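Local coordinates for putative uncharacterized protein (Pyrococcus abyssi virus 1, PDB 4HR1) that is of unknown function but folds as a helical bundle of a bromodomain-like family and is found here as a two-chain assembly, at residues Ala21-Tyr26 with Ile93-Arg98; Lys44-Glu49 with Leu82-Asp87; Gly100-Gln103 with Gly107-Lys110. All blocks are in the same frame, centred on the assembly; numbering follows the deposited sequence.

Contact 1 lies in the core: all four of its touching residues are buried, and helices 5-30 and 72-98 meet there through carbon atoms of leucine, phenylalanine and methionine and the CG of a glutamate. Contact 2 uses helix 72-98 again, now against helix 34-63, but at the surface, where an arginine end rests against a valine methyl and its charge finds an aspartate only at a distance. Contact 3, also at the surface, joins the two ends of the loop leading from helix 72-98 to helix 109-119, and there an alanine methyl meets a backbone carbonyl and a threonine methyl. Contacts 1 and 3 adjoin, centres about 9 Å apart, against about 16 Å for contacts 1 and 2.

Contact 1 (Ala21-Tyr26 with Ile93-Arg98); sequences AFLKGY and IVEMLR
L23 and M96 make the main apolar contact between the two helices, L23 CG lying 4.0 Å from M96 CG. The branch methyls divide the work: L23 CD1 stays with M96, at 4.1 Å from M96 CG, while L23 CD2 turns to the aliphatic part of E95 and comes to 3.8 Å from E95 CG. Beyond CG the methionine runs out extended, which carries its terminal methyl across to the phenyl group of F22. There M96 CE sits 4.0 Å from F22 CD1, and the two side chains cross at about a right angle.

In this helical bundle the two segments run nearly parallel, their axes 11.0 Å apart at closest and 14° from each other. I111 and L115 of helix 109-119 also touch both F22 and M96, and F22 meets aromatic rings of the neighbouring subunit edge-to-face.

The charged interaction runs along helix 72-98 itself. In the buried E95, chi1 (-177°) brings CG to L23, and the bend at chi2 (65°) then turns the carboxylate to R98. R98 grips OE1 of E95 side-on, NH2 at 2.8 Å and NE at 3.1 Å, with OE1 in the guanidinium plane. NH2 arrives nearly along the C-O axis and NE from above the carboxylate plane, so both donors converge on one oxygen and probably favour the ionised acid.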
ATOM      1  N   ALA A  21      -3.727   0.554  -8.903  1.00 40.50           N
ATOM      2  CA  ALA A  21      -5.124   0.964  -8.670  1.00 41.34           C
ATOM      3  C   ALA A  21      -5.560   1.921  -9.782  1.00 47.76           C
ATOM      4  O   ALA A  21      -6.629   1.724 -10.371  1.00 47.47           O
ATOM      5  CB  ALA A  21      -5.263   1.653  -7.307  1.00 41.88           C
ATOM      6  N   PHE A  22      -4.681   2.906 -10.119  1.00 45.66           N
ATOM      7  CA  PHE A  22      -4.892   3.908 -11.169  1.00 46.02           C
ATOM      8  C   PHE A  22      -5.121   3.250 -12.525  1.00 52.80           C
ATOM      9  O   PHE A  22      -6.120   3.561 -13.180  1.00 52.70           O
ATOM     10  CB  PHE A  22      -3.700   4.877 -11.219  1.00 47.53           C
ATOM     11  CG  PHE A  22      -3.847   6.059 -12.148  1.00 48.31           C
ATOM     12  CD1 PHE A  22      -3.506   5.957 -13.491  1.00 50.61           C
ATOM     13  CD2 PHE A  22      -4.270   7.290 -11.667  1.00 49.99           C
ATOM     14  CE1 PHE A  22      -3.618   7.057 -14.343  1.00 51.61           C
ATOM     15  CE2 PHE A  22      -4.360   8.393 -12.518  1.00 52.56           C
ATOM     16  CZ  PHE A  22      -4.028   8.272 -13.848  1.00 50.19           C
ATOM     17  N   LEU A  23      -4.213   2.325 -12.932  1.00 50.89           N
ATOM     18  CA  LEU A  23      -4.281   1.579 -14.201  1.00 51.21           C
ATOM     19  C   LEU A  23      -5.556   0.757 -14.325  1.00 58.06           C
ATOM     20  O   LEU A  23      -6.176   0.762 -15.391  1.00 57.15           O
ATOM     21  CB  LEU A  23      -3.081   0.642 -14.330  1.00 50.98           C
ATOM     22  CG  LEU A  23      -1.923   1.145 -15.130  1.00 55.24           C
ATOM     23  CD1 LEU A  23      -0.632   0.695 -14.501  1.00 55.99           C
ATOM     24  CD2 LEU A  23      -2.015   0.681 -16.573  1.00 57.07           C
ATOM     25  N   LYS A  24      -5.919   0.027 -13.237  1.00 57.30           N
ATOM     26  CA  LYS A  24      -7.116  -0.813 -13.110  1.00 58.08           C
ATOM     27  C   LYS A  24      -8.364   0.029 -13.418  1.00 64.09           C
ATOM     28  O   LYS A  24      -9.164  -0.348 -14.287  1.00 64.26           O
ATOM     29  CB  LYS A  24      -7.201  -1.384 -11.683  1.00 60.99           C
ATOM     30  CG  LYS A  24      -7.464  -2.887 -11.618  1.00 78.26           C
ATOM     31  CD  LYS A  24      -6.269  -3.658 -11.068  1.00 85.94           C
ATOM     32  CE  LYS A  24      -6.523  -4.278  -9.711  1.00 94.19           C
ATOM     33  NZ  LYS A  24      -6.309  -3.308  -8.603  1.00102.78           N
ATOM     34  N   GLY A  25      -8.451   1.192 -12.760  1.00 61.07           N
ATOM     35  CA  GLY A  25      -9.522   2.169 -12.908  1.00 61.28           C
ATOM     36  C   GLY A  25      -9.633   2.761 -14.294  1.00 67.11           C
ATOM     37  O   GLY A  25     -10.745   2.884 -14.822  1.00 66.81           O
ATOM     38  N   TYR A  26      -8.479   3.113 -14.905  1.00 64.62           N
ATOM     39  CA  TYR A  26      -8.431   3.654 -16.267  1.00 64.60           C
ATOM     40  C   TYR A  26      -8.995   2.620 -17.241  1.00 71.44           C
ATOM     41  O   TYR A  26      -9.750   2.977 -18.147  1.00 71.30           O
ATOM     42  CB  TYR A  26      -6.987   4.051 -16.666  1.00 64.53           C
ATOM     43  CG  TYR A  26      -6.817   4.330 -18.146  1.00 64.83           C
ATOM     44  CD1 TYR A  26      -7.303   5.502 -18.715  1.00 66.42           C
ATOM     45  CD2 TYR A  26      -6.217   3.397 -18.987  1.00 65.55           C
ATOM     46  CE1 TYR A  26      -7.152   5.764 -20.077  1.00 66.39           C
ATOM     47  CE2 TYR A  26      -6.081   3.638 -20.356  1.00 66.38           C
ATOM     48  CZ  TYR A  26      -6.546   4.827 -20.895  1.00 72.73           C
ATOM     49  OH  TYR A  26      -6.408   5.084 -22.236  1.00 72.73           O
ATOM     50  N   ILE A  93       4.942   2.595 -15.946  1.00 40.82           N
ATOM     51  CA  ILE A  93       4.918   3.798 -16.784  1.00 40.18           C
ATOM     52  C   ILE A  93       4.816   3.387 -18.251  1.00 46.46           C
ATOM     53  O   ILE A  93       3.977   3.908 -18.995  1.00 46.27           O
ATOM     54  CB  ILE A  93       6.122   4.733 -16.467  1.00 42.42           C
ATOM     55  CG1 ILE A  93       6.090   5.198 -14.993  1.00 42.09           C
ATOM     56  CG2 ILE A  93       6.163   5.935 -17.422  1.00 42.39           C
ATOM     57  CD1 ILE A  93       7.410   5.514 -14.377  1.00 47.99           C
ATOM     58  N   VAL A  94       5.610   2.379 -18.632  1.00 44.06           N
ATOM     59  CA  VAL A  94       5.597   1.795 -19.970  1.00 44.41           C
ATOM     60  C   VAL A  94       4.195   1.245 -20.300  1.00 48.00           C
ATOM     61  O   VAL A  94       3.708   1.467 -21.406  1.00 48.65           O
ATOM     62  CB  VAL A  94       6.730   0.735 -20.099  1.00 48.62           C
ATOM     63  CG1 VAL A  94       6.553  -0.148 -21.333  1.00 48.25           C
ATOM     64  CG2 VAL A  94       8.100   1.416 -20.120  1.00 48.52           C
ATOM     65  N   GLU A  95       3.546   0.562 -19.333  1.00 44.16           N
ATOM     66  CA  GLU A  95       2.198   0.012 -19.486  1.00 44.06           C
ATOM     67  C   GLU A  95       1.178   1.117 -19.659  1.00 46.54           C
ATOM     68  O   GLU A  95       0.357   1.032 -20.580  1.00 45.37           O
ATOM     69  CB  GLU A  95       1.816  -0.924 -18.316  1.00 45.64           C
ATOM     70  CG  GLU A  95       0.446  -1.589 -18.446  1.00 54.58           C
ATOM     71  CD  GLU A  95       0.243  -2.568 -19.591  1.00 76.58           C
ATOM     72  OE1 GLU A  95       1.235  -2.907 -20.279  1.00 56.88           O
ATOM     73  OE2 GLU A  95      -0.912  -3.018 -19.785  1.00 75.33           O
ATOM     74  N   MET A  96       1.235   2.153 -18.783  1.00 43.21           N
ATOM     75  CA  MET A  96       0.361   3.332 -18.831  1.00 42.46           C
ATOM     76  C   MET A  96       0.397   3.890 -20.265  1.00 53.03           C
ATOM     77  O   MET A  96      -0.639   3.932 -20.925  1.00 53.82           O
ATOM     78  CB  MET A  96       0.831   4.417 -17.832  1.00 42.95           C
ATOM     79  CG  MET A  96       0.445   4.165 -16.403  1.00 43.17           C
ATOM     80  SD  MET A  96       1.209   5.394 -15.328  1.00 43.82           S
ATOM     81  CE  MET A  96       0.387   5.062 -13.890  1.00 40.00           C
ATOM     82  N   LEU A  97       1.607   4.195 -20.775  1.00 53.16           N
ATOM     83  CA  LEU A  97       1.836   4.728 -22.123  1.00 54.29           C
ATOM     84  C   LEU A  97       1.328   3.854 -23.258  1.00 60.66           C
ATOM     85  O   LEU A  97       0.806   4.379 -24.237  1.00 60.46           O
ATOM     86  CB  LEU A  97       3.312   5.083 -22.316  1.00 54.13           C
ATOM     87  CG  LEU A  97       3.761   6.284 -21.503  1.00 58.83           C
ATOM     88  CD1 LEU A  97       5.242   6.238 -21.233  1.00 59.41           C
ATOM     89  CD2 LEU A  97       3.310   7.598 -22.144  1.00 60.36           C
ATOM     90  N   ARG A  98       1.456   2.533 -23.110  1.00 60.22           N
ATOM     91  CA  ARG A  98       1.022   1.520 -24.073  1.00 61.39           C
ATOM     92  C   ARG A  98      -0.501   1.419 -24.170  1.00 67.07           C
ATOM     93  O   ARG A  98      -1.022   1.076 -25.234  1.00 67.59           O
ATOM     94  CB  ARG A  98       1.584   0.151 -23.665  1.00 63.74           C
ATOM     95  CG  ARG A  98       1.973  -0.743 -24.842  1.00 79.33           C
ATOM     96  CD  ARG A  98       1.825  -2.244 -24.572  1.00 92.31           C
ATOM     97  NE  ARG A  98       2.202  -2.666 -23.213  1.00100.27           N
ATOM     98  CZ  ARG A  98       3.441  -2.939 -22.810  1.00110.44           C
ATOM     99  NH1 ARG A  98       4.466  -2.805 -23.646  1.00 95.00           N
ATOM    100  NH2 ARG A  98       3.669  -3.328 -21.563  1.00 93.94           N
TER

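Contact 2 (Lys44-Glu49 with Leu82-Asp87); sequences KERVDE and LLVLED
R46 reaches over from helix 34-63 to lie against V84 and D87 of helix 72-98. Its close side is the valine: R46 NH2 is 3.4 Å from V84 CG1, and R46 CZ stands 4.2 Å from the same methyl. The rotation of the valine (chi1 169°) makes CG1 the branch that meets NH2, while bends at chi2 and chi3 of the arginine steer its guanidinium to V84 and D87. I88 and Q91 of helix 72-98 touch R46 as well, and I50 packs on V84 from helix 34-63.

The aspartate side is looser. D87 CB comes to 4.0 Å from R46 NH1, at the edge of the guanidinium and near its plane. The carboxylate is tilted only 19° from that plane, yet R46 NH1 and D87 OD2 remain 5.2 Å apart; attraction between the opposite charges is probably modest, with no direct bond, and D87 is exposed. Another face of helix 34-63 carries a firmer charge pair: K44 NZ bonds D48 OD1 at 3.1 Å, on its syn lone pair, and R17 of helix 5-30 bridges the other oxygen of D48. With V47 and L85 packing on I20 and L16 of helix 5-30, the guanidinium end of R46 against V84 and D87 CB forms an outer-edge contact between helices 34-63 and 72-98 of the helical bundle.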
ATOM      1  N   LYS A  44       1.026  -6.445 -10.592  1.00 48.43           N
ATOM      2  CA  LYS A  44       0.557  -6.435  -9.196  1.00 49.48           C
ATOM      3  C   LYS A  44       1.198  -7.596  -8.399  1.00 52.57           C
ATOM      4  O   LYS A  44       1.717  -7.369  -7.296  1.00 50.36           O
ATOM      5  CB  LYS A  44      -0.981  -6.487  -9.130  1.00 53.22           C
ATOM      6  CG  LYS A  44      -1.554  -6.410  -7.716  1.00 71.73           C
ATOM      7  CD  LYS A  44      -3.036  -6.785  -7.696  1.00 87.21           C
ATOM      8  CE  LYS A  44      -3.501  -7.299  -6.349  1.00100.99           C
ATOM      9  NZ  LYS A  44      -3.023  -8.684  -6.072  1.00109.41           N
ATOM     10  N   GLU A  45       1.226  -8.814  -9.000  1.00 49.65           N
ATOM     11  CA  GLU A  45       1.850  -9.979  -8.374  1.00 50.20           C
ATOM     12  C   GLU A  45       3.330  -9.778  -8.122  1.00 52.06           C
ATOM     13  O   GLU A  45       3.789 -10.100  -7.028  1.00 51.77           O
ATOM     14  CB  GLU A  45       1.568 -11.281  -9.152  1.00 52.47           C
ATOM     15  CG  GLU A  45       0.334 -12.023  -8.657  1.00 65.75           C
ATOM     16  CD  GLU A  45       0.262 -12.166  -7.148  1.00 84.91           C
ATOM     17  OE1 GLU A  45      -0.613 -11.508  -6.539  1.00 74.56           O
ATOM     18  OE2 GLU A  45       1.158 -12.826  -6.570  1.00 76.21           O
ATOM     19  N   ARG A  46       4.066  -9.176  -9.099  1.00 47.49           N
ATOM     20  CA  ARG A  46       5.495  -8.835  -8.951  1.00 46.49           C
ATOM     21  C   ARG A  46       5.698  -7.885  -7.762  1.00 48.41           C
ATOM     22  O   ARG A  46       6.672  -8.042  -7.014  1.00 49.17           O
ATOM     23  CB  ARG A  46       6.053  -8.203 -10.238  1.00 47.60           C
ATOM     24  CG  ARG A  46       6.724  -9.187 -11.196  1.00 57.14           C
ATOM     25  CD  ARG A  46       8.245  -9.060 -11.189  1.00 71.40           C
ATOM     26  NE  ARG A  46       8.724  -7.839 -11.848  1.00 85.33           N
ATOM     27  CZ  ARG A  46       9.981  -7.399 -11.794  1.00104.22           C
ATOM     28  NH1 ARG A  46      10.326  -6.279 -12.414  1.00 89.23           N
ATOM     29  NH2 ARG A  46      10.900  -8.077 -11.117  1.00 97.28           N
ATOM     30  N   VAL A  47       4.742  -6.945  -7.543  1.00 42.01           N
ATOM     31  CA  VAL A  47       4.815  -6.002  -6.415  1.00 40.70           C
ATOM     32  C   VAL A  47       4.635  -6.739  -5.080  1.00 45.84           C
ATOM     33  O   VAL A  47       5.441  -6.526  -4.153  1.00 44.16           O
ATOM     34  CB  VAL A  47       3.864  -4.775  -6.549  1.00 42.82           C
ATOM     35  CG1 VAL A  47       4.023  -3.806  -5.379  1.00 41.53           C
ATOM     36  CG2 VAL A  47       4.082  -4.054  -7.870  1.00 42.59           C
ATOM     37  N   ASP A  48       3.582  -7.606  -4.985  1.00 43.32           N
ATOM     38  CA  ASP A  48       3.303  -8.367  -3.756  1.00 44.25           C
ATOM     39  C   ASP A  48       4.487  -9.264  -3.361  1.00 47.57           C
ATOM     40  O   ASP A  48       4.818  -9.337  -2.174  1.00 46.24           O
ATOM     41  CB  ASP A  48       1.998  -9.182  -3.859  1.00 46.87           C
ATOM     42  CG  ASP A  48       0.738  -8.387  -4.196  1.00 63.25           C
ATOM     43  OD1 ASP A  48      -0.256  -9.013  -4.643  1.00 65.64           O
ATOM     44  OD2 ASP A  48       0.749  -7.138  -4.028  1.00 67.83           O
ATOM     45  N   GLU A  49       5.167  -9.872  -4.366  1.00 44.28           N
ATOM     46  CA  GLU A  49       6.347 -10.713  -4.144  1.00 45.15           C
ATOM     47  C   GLU A  49       7.490  -9.932  -3.487  1.00 50.47           C
ATOM     48  O   GLU A  49       7.971 -10.315  -2.418  1.00 50.23           O
ATOM     49  CB  GLU A  49       6.813 -11.362  -5.459  1.00 46.74           C
ATOM     50  CG  GLU A  49       6.273 -12.772  -5.646  1.00 57.01           C
ATOM     51  CD  GLU A  49       5.707 -13.104  -7.012  1.00 77.87           C
ATOM     52  OE1 GLU A  49       6.381 -12.822  -8.031  1.00 71.58           O
ATOM     53  OE2 GLU A  49       4.604 -13.697  -7.061  1.00 77.27           O
ATOM     54  N   LEU A  82      15.005  -2.576  -3.590  1.00 39.86           N
ATOM     55  CA  LEU A  82      14.814  -1.210  -4.094  1.00 39.73           C
ATOM     56  C   LEU A  82      14.970  -1.128  -5.602  1.00 45.46           C
ATOM     57  O   LEU A  82      14.225  -0.407  -6.269  1.00 44.10           O
ATOM     58  CB  LEU A  82      15.756  -0.224  -3.408  1.00 39.52           C
ATOM     59  CG  LEU A  82      15.330   0.224  -2.008  1.00 44.50           C
ATOM     60  CD1 LEU A  82      16.415   1.049  -1.363  1.00 44.57           C
ATOM     61  CD2 LEU A  82      14.017   1.021  -2.043  1.00 46.12           C
ATOM     62  N   LEU A  83      15.901  -1.939  -6.132  1.00 44.51           N
ATOM     63  CA  LEU A  83      16.219  -2.051  -7.542  1.00 45.11           C
ATOM     64  C   LEU A  83      15.119  -2.719  -8.341  1.00 47.55           C
ATOM     65  O   LEU A  83      14.771  -2.241  -9.425  1.00 47.36           O
ATOM     66  CB  LEU A  83      17.511  -2.844  -7.682  1.00 45.93           C
ATOM     67  CG  LEU A  83      18.631  -2.103  -8.350  1.00 52.13           C
ATOM     68  CD1 LEU A  83      19.985  -2.515  -7.747  1.00 52.85           C
ATOM     69  CD2 LEU A  83      18.542  -2.224  -9.897  1.00 53.76           C
ATOM     70  N   VAL A  84      14.586  -3.840  -7.821  1.00 43.24           N
ATOM     71  CA  VAL A  84      13.506  -4.615  -8.462  1.00 42.05           C
ATOM     72  C   VAL A  84      12.239  -3.729  -8.521  1.00 41.87           C
ATOM     73  O   VAL A  84      11.550  -3.703  -9.542  1.00 40.25           O
ATOM     74  CB  VAL A  84      13.272  -5.967  -7.718  1.00 45.82           C
ATOM     75  CG1 VAL A  84      11.997  -6.673  -8.184  1.00 45.13           C
ATOM     76  CG2 VAL A  84      14.481  -6.886  -7.871  1.00 45.58           C
ATOM     77  N   LEU A  85      11.995  -2.970  -7.433  1.00 36.72           N
ATOM     78  CA  LEU A  85      10.873  -2.045  -7.281  1.00 36.64           C
ATOM     79  C   LEU A  85      10.932  -0.933  -8.340  1.00 42.89           C
ATOM     80  O   LEU A  85       9.895  -0.585  -8.918  1.00 43.38           O
ATOM     81  CB  LEU A  85      10.868  -1.444  -5.860  1.00 36.00           C
ATOM     82  CG  LEU A  85      10.381  -2.343  -4.719  1.00 38.80           C
ATOM     83  CD1 LEU A  85      10.807  -1.768  -3.343  1.00 38.23           C
ATOM     84  CD2 LEU A  85       8.871  -2.535  -4.776  1.00 37.87           C
ATOM     85  N   GLU A  86      12.167  -0.421  -8.635  1.00 39.04           N
ATOM     86  CA  GLU A  86      12.388   0.618  -9.635  1.00 37.14           C
ATOM     87  C   GLU A  86      12.164   0.090 -11.025  1.00 40.60           C
ATOM     88  O   GLU A  86      11.583   0.800 -11.833  1.00 40.13           O
ATOM     89  CB  GLU A  86      13.713   1.352  -9.425  1.00 38.18           C
ATOM     90  CG  GLU A  86      13.764   2.732 -10.058  1.00 47.66           C
ATOM     91  CD  GLU A  86      12.853   3.827  -9.523  1.00 61.62           C
ATOM     92  OE1 GLU A  86      12.662   4.829 -10.249  1.00 51.51           O
ATOM     93  OE2 GLU A  86      12.406   3.736  -8.357  1.00 52.62           O
ATOM     94  N   ASP A  87      12.477  -1.196 -11.273  1.00 40.00           N
ATOM     95  CA  ASP A  87      12.176  -1.823 -12.567  1.00 41.20           C
ATOM     96  C   ASP A  87      10.669  -1.963 -12.727  1.00 45.79           C
ATOM     97  O   ASP A  87      10.157  -1.774 -13.835  1.00 46.74           O
ATOM     98  CB  ASP A  87      12.840  -3.208 -12.696  1.00 44.78           C
ATOM     99  CG  ASP A  87      14.365  -3.204 -12.650  1.00 61.96           C
ATOM    100  OD1 ASP A  87      14.981  -2.479 -13.456  1.00 61.64           O
ATOM    101  OD2 ASP A  87      14.938  -3.993 -11.868  1.00 72.43           O
TER

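Contact 3 (Gly100-Gln103 with Gly107-Lys110); sequences GLAQ and GTLK
L101 N makes a probable hydrogen bond back to M96 O, at the end of helix 72-98, and so fixes the start of the segment that brings A102 to G107 and T108. The bond accords with the Schellman motif at G100, whose phi of 99° would press a CB against the preceding carbonyl oxygen and so calls for glycine. From this turn L101 enters the interior, touching F22, Y26, M96 and I111, while A102 takes a left-handed backbone conformation (phi 60°) and also touches I111.

Across the contact, A102 CB comes close to G107 O; the 3.0 Å separation is doubtfully short. A102 CB also reaches the methyl of T108, at 4.2 Å from T108 CG2, and the closest CA pair of the two segments is A102 with T108, at 5.8 Å.

At the other end G107 again has positive phi (64°), and T108 occupies the N-cap position of helix 109-119 without a capping bond from its side chain, which packs on I93 and L97 instead. The two segments thus meet through methyl and carbonyl groups, and the positive-phi glycines G100 and G107 probably do much to set the path of the loop between helices 72-98 and 109-119.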
ATOM      1  N   GLY A 100      -2.778   3.848 -23.792  1.00 67.33           N
ATOM      2  CA  GLY A 100      -3.399   5.091 -24.240  1.00 67.26           C
ATOM      3  C   GLY A 100      -3.472   6.178 -23.191  1.00 71.09           C
ATOM      4  O   GLY A 100      -3.973   7.270 -23.467  1.00 70.63           O
ATOM      5  N   LEU A 101      -2.989   5.875 -21.977  1.00 68.36           N
ATOM      6  CA  LEU A 101      -2.926   6.794 -20.842  1.00 69.15           C
ATOM      7  C   LEU A 101      -1.861   7.847 -21.181  1.00 76.69           C
ATOM      8  O   LEU A 101      -0.836   7.510 -21.795  1.00 76.65           O
ATOM      9  CB  LEU A 101      -2.519   5.992 -19.586  1.00 69.07           C
ATOM     10  CG  LEU A 101      -3.052   6.325 -18.180  1.00 73.31           C
ATOM     11  CD1 LEU A 101      -4.284   7.212 -18.188  1.00 73.19           C
ATOM     12  CD2 LEU A 101      -3.302   5.056 -17.400  1.00 75.25           C
ATOM     13  N   ALA A 102      -2.132   9.124 -20.833  1.00 75.29           N
ATOM     14  CA  ALA A 102      -1.264  10.280 -21.097  1.00 76.04           C
ATOM     15  C   ALA A 102      -1.008  10.498 -22.612  1.00 83.02           C
ATOM     16  O   ALA A 102       0.142  10.595 -23.062  1.00 82.59           O
ATOM     17  CB  ALA A 102       0.039  10.155 -20.319  1.00 76.62           C
ATOM     18  N   GLN A 103      -2.109  10.568 -23.393  1.00 81.51           N
ATOM     19  CA  GLN A 103      -2.091  10.735 -24.849  1.00 81.98           C
ATOM     20  C   GLN A 103      -1.572  12.114 -25.232  1.00 86.63           C
ATOM     21  O   GLN A 103      -0.502  12.218 -25.841  1.00 86.31           O
ATOM     22  CB  GLN A 103      -3.488  10.475 -25.441  1.00 83.46           C
ATOM     23  CG  GLN A 103      -3.457   9.920 -26.854  1.00104.81           C
ATOM     24  CD  GLN A 103      -3.118   8.453 -26.868  1.00133.85           C
ATOM     25  OE1 GLN A 103      -3.919   7.602 -26.459  1.00131.90           O
ATOM     26  NE2 GLN A 103      -1.921   8.125 -27.336  1.00129.09           N
ATOM     27  N   GLY A 107       4.728  13.066 -21.612  1.00 66.77           N
ATOM     28  CA  GLY A 107       5.036  11.788 -20.988  1.00 65.36           C
ATOM     29  C   GLY A 107       3.960  11.400 -19.997  1.00 65.76           C
ATOM     30  O   GLY A 107       2.781  11.438 -20.332  1.00 66.49           O
ATOM     31  N   THR A 108       4.348  11.077 -18.762  1.00 58.46           N
ATOM     32  CA  THR A 108       3.404  10.726 -17.693  1.00 56.44           C
ATOM     33  C   THR A 108       3.568  11.686 -16.528  1.00 57.48           C
ATOM     34  O   THR A 108       3.204  11.350 -15.409  1.00 58.18           O
ATOM     35  CB  THR A 108       3.592   9.260 -17.232  1.00 58.23           C
ATOM     36  OG1 THR A 108       4.938   9.079 -16.790  1.00 61.46           O
ATOM     37  CG2 THR A 108       3.223   8.238 -18.296  1.00 48.80           C
ATOM     38  N   LEU A 109       4.112  12.873 -16.787  1.00 52.75           N
ATOM     39  CA  LEU A 109       4.390  13.898 -15.786  1.00 52.44           C
ATOM     40  C   LEU A 109       3.243  14.285 -14.873  1.00 52.20           C
ATOM     41  O   LEU A 109       3.469  14.444 -13.672  1.00 51.37           O
ATOM     42  CB  LEU A 109       4.948  15.153 -16.453  1.00 53.36           C
ATOM     43  CG  LEU A 109       6.449  15.382 -16.335  1.00 59.36           C
ATOM     44  CD1 LEU A 109       6.866  16.554 -17.218  1.00 60.84           C
ATOM     45  CD2 LEU A 109       6.878  15.642 -14.875  1.00 60.33           C
ATOM     46  N   LYS A 110       2.039  14.495 -15.433  1.00 46.15           N
ATOM     47  CA  LYS A 110       0.876  14.894 -14.635  1.00 45.85           C
ATOM     48  C   LYS A 110       0.352  13.714 -13.787  1.00 47.59           C
ATOM     49  O   LYS A 110      -0.015  13.914 -12.629  1.00 46.95           O
ATOM     50  CB  LYS A 110      -0.254  15.444 -15.523  1.00 48.87           C
ATOM     51  CG  LYS A 110       0.074  16.711 -16.302  1.00 71.92           C
ATOM     52  CD  LYS A 110      -1.180  17.218 -17.035  1.00 82.49           C
ATOM     53  CE  LYS A 110      -0.888  18.308 -18.038  1.00 90.17           C
ATOM     54  NZ  LYS A 110      -2.135  18.800 -18.683  1.00 99.98           N
TER